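Local coordinates for elongation factor 1-gamma 1 (Saccharomyces cerevisiae, PDB 1NHY), which forms part of the eukaryotic elongation factor 1 complex in translation, here as its GST-like N-terminal domain, and probably ties the complex to other cellular components, at residues L90-L102 / L153-A165. Sequence-based numbering, arbitrary orientation.
Sequences LNAQAQIIRWQSL and LATENISLADLVA
W99 lays one face of its indole on L153, where the loop before helix 160-175 passes helix 90-107. Its CB rests on A161 CB at 4.0 Å. With CG anti to the carbonyl carbon (chi1 -67°) and 3.8 Å from L153 CB, the ring swings over L153, whose CB makes a CH-pi contact 21° off the normal of the five-membered ring. CD1 and NE1 lie beneath L153 O, which is badly angled for a hydrogen bond, while CE3 (4.0 Å) and then CZ3 meet L153 CD2. L102 CD1 lies over the opposite face, toward its rim, and F143 of helix 126-147 packs edge-to-face with the indole. A leucine in place of W99 would probably leave L153 without the flat face over its CB and O, and F143 without this edge-to-face partner. Nearby, A154 CB sits 3.4 Å from I96 CA and A161 CB meets I96 CG2, the small A154 and A161 letting the chains come close. Q100, bent at chi2, crosses to L160: NE2 donates to L160 O (3.3 Å) from above the carbonyl plane, on the face opposite V164 N. Behind this interface D162 takes L153 N on OD1 (2.8 Å), which W191 also reaches, and both S159 N and S159 OG on OD2. S159 and D162 thus hold the N-cap and N3 positions of the GST C-terminal domain's Ser-X-X-Asp capping-box sequence, its aspartate half formed, in an all-helical bundle where segments 90-102 and 160-165 run nearly parallel (7°).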
ATOM      1  N   LEU A  90      -1.621 -18.906 -13.851  1.00 60.52           N
ATOM      2  CA  LEU A  90      -1.487 -17.621 -14.514  1.00 56.28           C
ATOM      3  C   LEU A  90      -2.710 -16.744 -14.314  1.00 54.58           C
ATOM      4  O   LEU A  90      -2.584 -15.570 -13.939  1.00 54.50           O
ATOM      5  CB  LEU A  90      -1.237 -17.835 -16.003  1.00 57.10           C
ATOM      6  CG  LEU A  90      -1.000 -16.629 -16.922  1.00 56.83           C
ATOM      7  CD1 LEU A  90       0.109 -15.738 -16.367  1.00 57.99           C
ATOM      8  CD2 LEU A  90      -0.627 -17.121 -18.304  1.00 54.35           C
ATOM      9  N   ASN A  91      -3.893 -17.299 -14.547  1.00 52.82           N
ATOM     10  CA  ASN A  91      -5.104 -16.509 -14.382  1.00 51.86           C
ATOM     11  C   ASN A  91      -5.117 -15.656 -13.120  1.00 51.73           C
ATOM     12  O   ASN A  91      -5.603 -14.512 -13.135  1.00 52.18           O
ATOM     13  CB  ASN A  91      -6.322 -17.412 -14.389  1.00 52.62           C
ATOM     14  CG  ASN A  91      -6.834 -17.647 -15.777  1.00 54.36           C
ATOM     15  OD1 ASN A  91      -6.227 -17.205 -16.746  1.00 58.67           O
ATOM     16  ND2 ASN A  91      -7.958 -18.342 -15.889  1.00 54.33           N
ATOM     17  N   ALA A  92      -4.570 -16.216 -12.038  1.00 49.68           N
ATOM     18  CA  ALA A  92      -4.520 -15.542 -10.758  1.00 47.63           C
ATOM     19  C   ALA A  92      -3.420 -14.499 -10.699  1.00 49.42           C
ATOM     20  O   ALA A  92      -3.628 -13.366 -10.232  1.00 49.89           O
ATOM     21  CB  ALA A  92      -4.312 -16.543  -9.690  1.00 44.38           C
ATOM     22  N   GLN A  93      -2.241 -14.892 -11.159  1.00 49.15           N
ATOM     23  CA  GLN A  93      -1.138 -13.972 -11.138  1.00 50.09           C
ATOM     24  C   GLN A  93      -1.573 -12.685 -11.808  1.00 51.59           C
ATOM     25  O   GLN A  93      -1.438 -11.599 -11.227  1.00 51.76           O
ATOM     26  CB  GLN A  93       0.039 -14.558 -11.870  1.00 49.90           C
ATOM     27  CG  GLN A  93       0.561 -15.832 -11.272  1.00 52.54           C
ATOM     28  CD  GLN A  93       1.847 -16.259 -11.952  1.00 56.46           C
ATOM     29  OE1 GLN A  93       1.905 -16.359 -13.182  1.00 57.33           O
ATOM     30  NE2 GLN A  93       2.892 -16.505 -11.162  1.00 57.71           N
ATOM     31  N   ALA A  94      -2.119 -12.806 -13.018  1.00 52.17           N
ATOM     32  CA  ALA A  94      -2.551 -11.625 -13.762  1.00 52.82           C
ATOM     33  C   ALA A  94      -3.553 -10.794 -12.972  1.00 53.28           C
ATOM     34  O   ALA A  94      -3.372  -9.579 -12.775  1.00 54.57           O
ATOM     35  CB  ALA A  94      -3.151 -12.032 -15.083  1.00 50.96           C
ATOM     36  N   GLN A  95      -4.610 -11.452 -12.519  1.00 51.64           N
ATOM     37  CA  GLN A  95      -5.624 -10.767 -11.755  1.00 50.09           C
ATOM     38  C   GLN A  95      -5.040  -9.996 -10.586  1.00 48.99           C
ATOM     39  O   GLN A  95      -5.466  -8.876 -10.291  1.00 48.24           O
ATOM     40  CB  GLN A  95      -6.643 -11.769 -11.262  1.00 50.36           C
ATOM     41  CG  GLN A  95      -7.701 -12.034 -12.285  1.00 54.76           C
ATOM     42  CD  GLN A  95      -8.432 -10.762 -12.666  1.00 58.24           C
ATOM     43  OE1 GLN A  95      -8.525  -9.831 -11.870  1.00 59.31           O
ATOM     44  NE2 GLN A  95      -8.972 -10.719 -13.880  1.00 59.75           N
ATOM     45  N   ILE A  96      -4.061 -10.589  -9.918  1.00 46.63           N
ATOM     46  CA  ILE A  96      -3.455  -9.914  -8.790  1.00 45.24           C
ATOM     47  C   ILE A  96      -2.795  -8.628  -9.271  1.00 46.06           C
ATOM     48  O   ILE A  96      -2.865  -7.588  -8.610  1.00 48.52           O
ATOM     49  CB  ILE A  96      -2.394 -10.783  -8.106  1.00 44.29           C
ATOM     50  CG1 ILE A  96      -3.038 -12.063  -7.562  1.00 44.48           C
ATOM     51  CG2 ILE A  96      -1.726  -9.984  -7.004  1.00 40.55           C
ATOM     52  CD1 ILE A  96      -2.041 -13.103  -7.111  1.00 43.29           C
ATOM     53  N   ILE A  97      -2.164  -8.703 -10.434  1.00 45.12           N
ATOM     54  CA  ILE A  97      -1.474  -7.564 -11.021  1.00 43.03           C
ATOM     55  C   ILE A  97      -2.478  -6.534 -11.476  1.00 43.35           C
ATOM     56  O   ILE A  97      -2.204  -5.328 -11.506  1.00 43.63           O
ATOM     57  CB  ILE A  97      -0.650  -8.001 -12.229  1.00 41.58           C
ATOM     58  CG1 ILE A  97       0.258  -9.154 -11.810  1.00 41.61           C
ATOM     59  CG2 ILE A  97       0.142  -6.845 -12.771  1.00 37.27           C
ATOM     60  CD1 ILE A  97       1.203  -9.607 -12.861  1.00 43.65           C
ATOM     61  N   ARG A  98      -3.650  -7.015 -11.849  1.00 42.47           N
ATOM     62  CA  ARG A  98      -4.678  -6.103 -12.283  1.00 43.19           C
ATOM     63  C   ARG A  98      -4.994  -5.138 -11.153  1.00 43.95           C
ATOM     64  O   ARG A  98      -4.799  -3.932 -11.288  1.00 43.59           O
ATOM     65  CB  ARG A  98      -5.919  -6.872 -12.686  1.00 43.27           C
ATOM     66  CG  ARG A  98      -7.064  -5.990 -13.046  1.00 44.74           C
ATOM     67  CD  ARG A  98      -8.188  -6.822 -13.580  1.00 49.45           C
ATOM     68  NE  ARG A  98      -9.455  -6.393 -13.009  1.00 54.58           N
ATOM     69  CZ  ARG A  98     -10.643  -6.711 -13.503  1.00 56.80           C
ATOM     70  NH1 ARG A  98     -10.726  -7.474 -14.608  1.00 56.94           N
ATOM     71  NH2 ARG A  98     -11.739  -6.264 -12.887  1.00 55.31           N
ATOM     72  N   TRP A  99      -5.459  -5.663 -10.026  1.00 45.41           N
ATOM     73  CA  TRP A  99      -5.780  -4.788  -8.914  1.00 45.97           C
ATOM     74  C   TRP A  99      -4.556  -4.088  -8.400  1.00 47.94           C
ATOM     75  O   TRP A  99      -4.602  -2.901  -8.049  1.00 47.89           O
ATOM     76  CB  TRP A  99      -6.451  -5.576  -7.826  1.00 43.31           C
ATOM     77  CG  TRP A  99      -7.764  -6.031  -8.312  1.00 42.04           C
ATOM     78  CD1 TRP A  99      -8.044  -7.201  -8.954  1.00 40.22           C
ATOM     79  CD2 TRP A  99      -8.993  -5.308  -8.220  1.00 41.84           C
ATOM     80  NE1 TRP A  99      -9.379  -7.258  -9.266  1.00 41.39           N
ATOM     81  CE2 TRP A  99      -9.987  -6.107  -8.828  1.00 42.37           C
ATOM     82  CE3 TRP A  99      -9.355  -4.058  -7.679  1.00 41.93           C
ATOM     83  CZ2 TRP A  99     -11.328  -5.703  -8.906  1.00 42.57           C
ATOM     84  CZ3 TRP A  99     -10.675  -3.655  -7.755  1.00 43.67           C
ATOM     85  CH2 TRP A  99     -11.651  -4.476  -8.366  1.00 43.32           C
ATOM     86  N   GLN A 100      -3.452  -4.826  -8.377  1.00 50.73           N
ATOM     87  CA  GLN A 100      -2.187  -4.263  -7.958  1.00 53.48           C
ATOM     88  C   GLN A 100      -2.028  -2.946  -8.710  1.00 53.32           C
ATOM     89  O   GLN A 100      -1.487  -1.975  -8.196  1.00 53.40           O
ATOM     90  CB  GLN A 100      -1.058  -5.199  -8.348  1.00 57.92           C
ATOM     91  CG  GLN A 100       0.179  -4.959  -7.547  1.00 66.36           C
ATOM     92  CD  GLN A 100       0.019  -5.474  -6.155  1.00 72.47           C
ATOM     93  OE1 GLN A 100       0.259  -6.651  -5.892  1.00 77.86           O
ATOM     94  NE2 GLN A 100      -0.420  -4.610  -5.245  1.00 74.46           N
ATOM     95  N   SER A 101      -2.528  -2.919  -9.933  1.00 54.50           N
ATOM     96  CA  SER A 101      -2.432  -1.735 -10.769  1.00 55.97           C
ATOM     97  C   SER A 101      -3.517  -0.673 -10.566  1.00 56.57           C
ATOM     98  O   SER A 101      -3.215   0.519 -10.478  1.00 56.53           O
ATOM     99  CB  SER A 101      -2.395  -2.167 -12.230  1.00 56.15           C
ATOM    100  OG  SER A 101      -2.438  -1.045 -13.089  1.00 58.68           O
ATOM    101  N   LEU A 102      -4.779  -1.098 -10.523  1.00 57.09           N
ATOM    102  CA  LEU A 102      -5.905  -0.183 -10.312  1.00 57.54           C
ATOM    103  C   LEU A 102      -5.683   0.685  -9.081  1.00 58.43           C
ATOM    104  O   LEU A 102      -6.029   1.868  -9.052  1.00 57.97           O
ATOM    105  CB  LEU A 102      -7.180  -0.972 -10.100  1.00 57.14           C
ATOM    106  CG  LEU A 102      -7.831  -1.470 -11.372  1.00 58.60           C
ATOM    107  CD1 LEU A 102      -8.847  -2.565 -11.050  1.00 60.73           C
ATOM    108  CD2 LEU A 102      -8.477  -0.281 -12.061  1.00 59.07           C
ATOM    109  N   LEU A 153      -9.636  -8.808  -3.343  1.00 52.20           N
ATOM    110  CA  LEU A 153      -9.632  -8.233  -4.685  1.00 52.45           C
ATOM    111  C   LEU A 153      -9.370  -9.173  -5.855  1.00 53.04           C
ATOM    112  O   LEU A 153     -10.146  -9.225  -6.799  1.00 53.81           O
ATOM    113  CB  LEU A 153      -8.633  -7.085  -4.750  1.00 51.28           C
ATOM    114  CG  LEU A 153      -8.824  -5.949  -3.761  1.00 52.17           C
ATOM    115  CD1 LEU A 153      -7.692  -4.931  -3.905  1.00 53.23           C
ATOM    116  CD2 LEU A 153     -10.167  -5.313  -4.009  1.00 51.54           C
ATOM    117  N   ALA A 154      -8.282  -9.925  -5.809  1.00 53.24           N
ATOM    118  CA  ALA A 154      -7.966 -10.779  -6.939  1.00 52.74           C
ATOM    119  C   ALA A 154      -8.125 -12.255  -6.694  1.00 52.74           C
ATOM    120  O   ALA A 154      -8.011 -13.041  -7.629  1.00 52.02           O
ATOM    121  CB  ALA A 154      -6.542 -10.501  -7.419  1.00 51.41           C
ATOM    122  N   THR A 155      -8.395 -12.650  -5.454  1.00 53.64           N
ATOM    123  CA  THR A 155      -8.517 -14.084  -5.154  1.00 53.38           C
ATOM    124  C   THR A 155      -9.330 -14.379  -3.895  1.00 54.40           C
ATOM    125  O   THR A 155     -10.087 -13.524  -3.423  1.00 54.74           O
ATOM    126  CB  THR A 155      -7.113 -14.699  -5.009  1.00 51.51           C
ATOM    127  OG1 THR A 155      -6.379 -13.973  -4.008  1.00 52.10           O
ATOM    128  CG2 THR A 155      -6.350 -14.606  -6.334  1.00 49.47           C
ATOM    129  N   GLU A 156      -9.218 -15.588  -3.356  1.00 54.28           N
ATOM    130  CA  GLU A 156      -9.960 -15.868  -2.128  1.00 55.04           C
ATOM    131  C   GLU A 156      -8.981 -15.956  -0.972  1.00 54.85           C
ATOM    132  O   GLU A 156      -9.158 -16.739  -0.043  1.00 55.53           O
ATOM    133  CB  GLU A 156     -10.786 -17.142  -2.251  1.00 54.34           C
ATOM    134  CG  GLU A 156     -11.905 -17.030  -3.259  1.00 57.65           C
ATOM    135  CD  GLU A 156     -13.003 -16.036  -2.863  1.00 60.88           C
ATOM    136  OE1 GLU A 156     -12.724 -14.828  -2.659  1.00 63.25           O
ATOM    137  OE2 GLU A 156     -14.170 -16.466  -2.766  1.00 62.50           O
ATOM    138  N   ASN A 157      -7.943 -15.129  -1.052  1.00 53.61           N
ATOM    139  CA  ASN A 157      -6.897 -15.048  -0.044  1.00 53.47           C
ATOM    140  C   ASN A 157      -6.340 -13.651  -0.086  1.00 53.86           C
ATOM    141  O   ASN A 157      -6.408 -12.989  -1.126  1.00 56.84           O
ATOM    142  CB  ASN A 157      -5.772 -15.992  -0.382  1.00 53.20           C
ATOM    143  CG  ASN A 157      -6.063 -17.392   0.022  1.00 53.08           C
ATOM    144  OD1 ASN A 157      -6.223 -17.679   1.209  1.00 54.46           O
ATOM    145  ND2 ASN A 157      -6.128 -18.288  -0.954  1.00 53.55           N
ATOM    146  N   ILE A 158      -5.797 -13.175   1.024  1.00 51.50           N
ATOM    147  CA  ILE A 158      -5.207 -11.850   0.975  1.00 49.34           C
ATOM    148  C   ILE A 158      -3.986 -11.972   0.062  1.00 48.97           C
ATOM    149  O   ILE A 158      -3.057 -12.720   0.355  1.00 50.92           O
ATOM    150  CB  ILE A 158      -4.733 -11.368   2.341  1.00 48.37           C
ATOM    151  CG1 ILE A 158      -5.944 -10.975   3.186  1.00 47.47           C
ATOM    152  CG2 ILE A 158      -3.735 -10.219   2.169  1.00 46.20           C
ATOM    153  CD1 ILE A 158      -5.583 -10.345   4.512  1.00 44.66           C
ATOM    154  N   SER A 159      -3.999 -11.239  -1.041  1.00 46.84           N
ATOM    155  CA  SER A 159      -2.903 -11.257  -2.003  1.00 45.10           C
ATOM    156  C   SER A 159      -2.123  -9.960  -1.962  1.00 44.61           C
ATOM    157  O   SER A 159      -2.593  -8.937  -1.445  1.00 43.85           O
ATOM    158  CB  SER A 159      -3.454 -11.432  -3.423  1.00 44.86           C
ATOM    159  OG  SER A 159      -4.552 -10.553  -3.653  1.00 43.65           O
ATOM    160  N   LEU A 160      -0.932  -9.996  -2.530  1.00 43.36           N
ATOM    161  CA  LEU A 160      -0.113  -8.811  -2.593  1.00 43.01           C
ATOM    162  C   LEU A 160      -0.997  -7.632  -3.020  1.00 44.05           C
ATOM    163  O   LEU A 160      -0.758  -6.495  -2.600  1.00 43.47           O
ATOM    164  CB  LEU A 160       0.997  -9.001  -3.608  1.00 41.07           C
ATOM    165  CG  LEU A 160       2.301  -8.255  -3.340  1.00 42.98           C
ATOM    166  CD1 LEU A 160       2.854  -7.840  -4.682  1.00 43.18           C
ATOM    167  CD2 LEU A 160       2.105  -7.033  -2.441  1.00 42.95           C
ATOM    168  N   ALA A 161      -2.016  -7.894  -3.848  1.00 45.07           N
ATOM    169  CA  ALA A 161      -2.915  -6.823  -4.293  1.00 47.13           C
ATOM    170  C   ALA A 161      -3.621  -6.167  -3.105  1.00 49.59           C
ATOM    171  O   ALA A 161      -3.485  -4.963  -2.865  1.00 50.56           O
ATOM    172  CB  ALA A 161      -3.941  -7.356  -5.255  1.00 45.28           C
ATOM    173  N   ASP A 162      -4.381  -6.961  -2.364  1.00 49.61           N
ATOM    174  CA  ASP A 162      -5.089  -6.455  -1.201  1.00 49.80           C
ATOM    175  C   ASP A 162      -4.161  -5.668  -0.303  1.00 50.56           C
ATOM    176  O   ASP A 162      -4.498  -4.575   0.136  1.00 51.09           O
ATOM    177  CB  ASP A 162      -5.663  -7.615  -0.431  1.00 50.37           C
ATOM    178  CG  ASP A 162      -6.526  -8.482  -1.292  1.00 50.61           C
ATOM    179  OD1 ASP A 162      -7.614  -8.006  -1.655  1.00 49.66           O
ATOM    180  OD2 ASP A 162      -6.120  -9.620  -1.620  1.00 51.35           O
ATOM    181  N   LEU A 163      -2.986  -6.222  -0.031  1.00 51.42           N
ATOM    182  CA  LEU A 163      -2.051  -5.519   0.824  1.00 52.69           C
ATOM    183  C   LEU A 163      -1.794  -4.112   0.334  1.00 52.90           C
ATOM    184  O   LEU A 163      -2.060  -3.151   1.039  1.00 54.75           O
ATOM    185  CB  LEU A 163      -0.738  -6.279   0.913  1.00 53.52           C
ATOM    186  CG  LEU A 163      -0.866  -7.575   1.719  1.00 56.55           C
ATOM    187  CD1 LEU A 163       0.499  -8.228   1.807  1.00 57.80           C
ATOM    188  CD2 LEU A 163      -1.406  -7.288   3.116  1.00 55.97           C
ATOM    189  N   VAL A 164      -1.283  -3.992  -0.881  1.00 52.17           N
ATOM    190  CA  VAL A 164      -0.997  -2.682  -1.432  1.00 49.19           C
ATOM    191  C   VAL A 164      -2.232  -1.819  -1.508  1.00 49.96           C
ATOM    192  O   VAL A 164      -2.266  -0.723  -0.954  1.00 50.42           O
ATOM    193  CB  VAL A 164      -0.391  -2.811  -2.809  1.00 47.02           C
ATOM    194  CG1 VAL A 164      -0.397  -1.463  -3.516  1.00 44.22           C
ATOM    195  CG2 VAL A 164       1.023  -3.350  -2.668  1.00 43.72           C
ATOM    196  N   ALA A 165      -3.250  -2.302  -2.200  1.00 50.34           N
ATOM    197  CA  ALA A 165      -4.481  -1.544  -2.313  1.00 51.88           C
ATOM    198  C   ALA A 165      -4.934  -1.066  -0.922  1.00 53.18           C
ATOM    199  O   ALA A 165      -5.521   0.006  -0.789  1.00 54.96           O
ATOM    200  CB  ALA A 165      -5.558  -2.396  -2.966  1.00 50.10           C
TER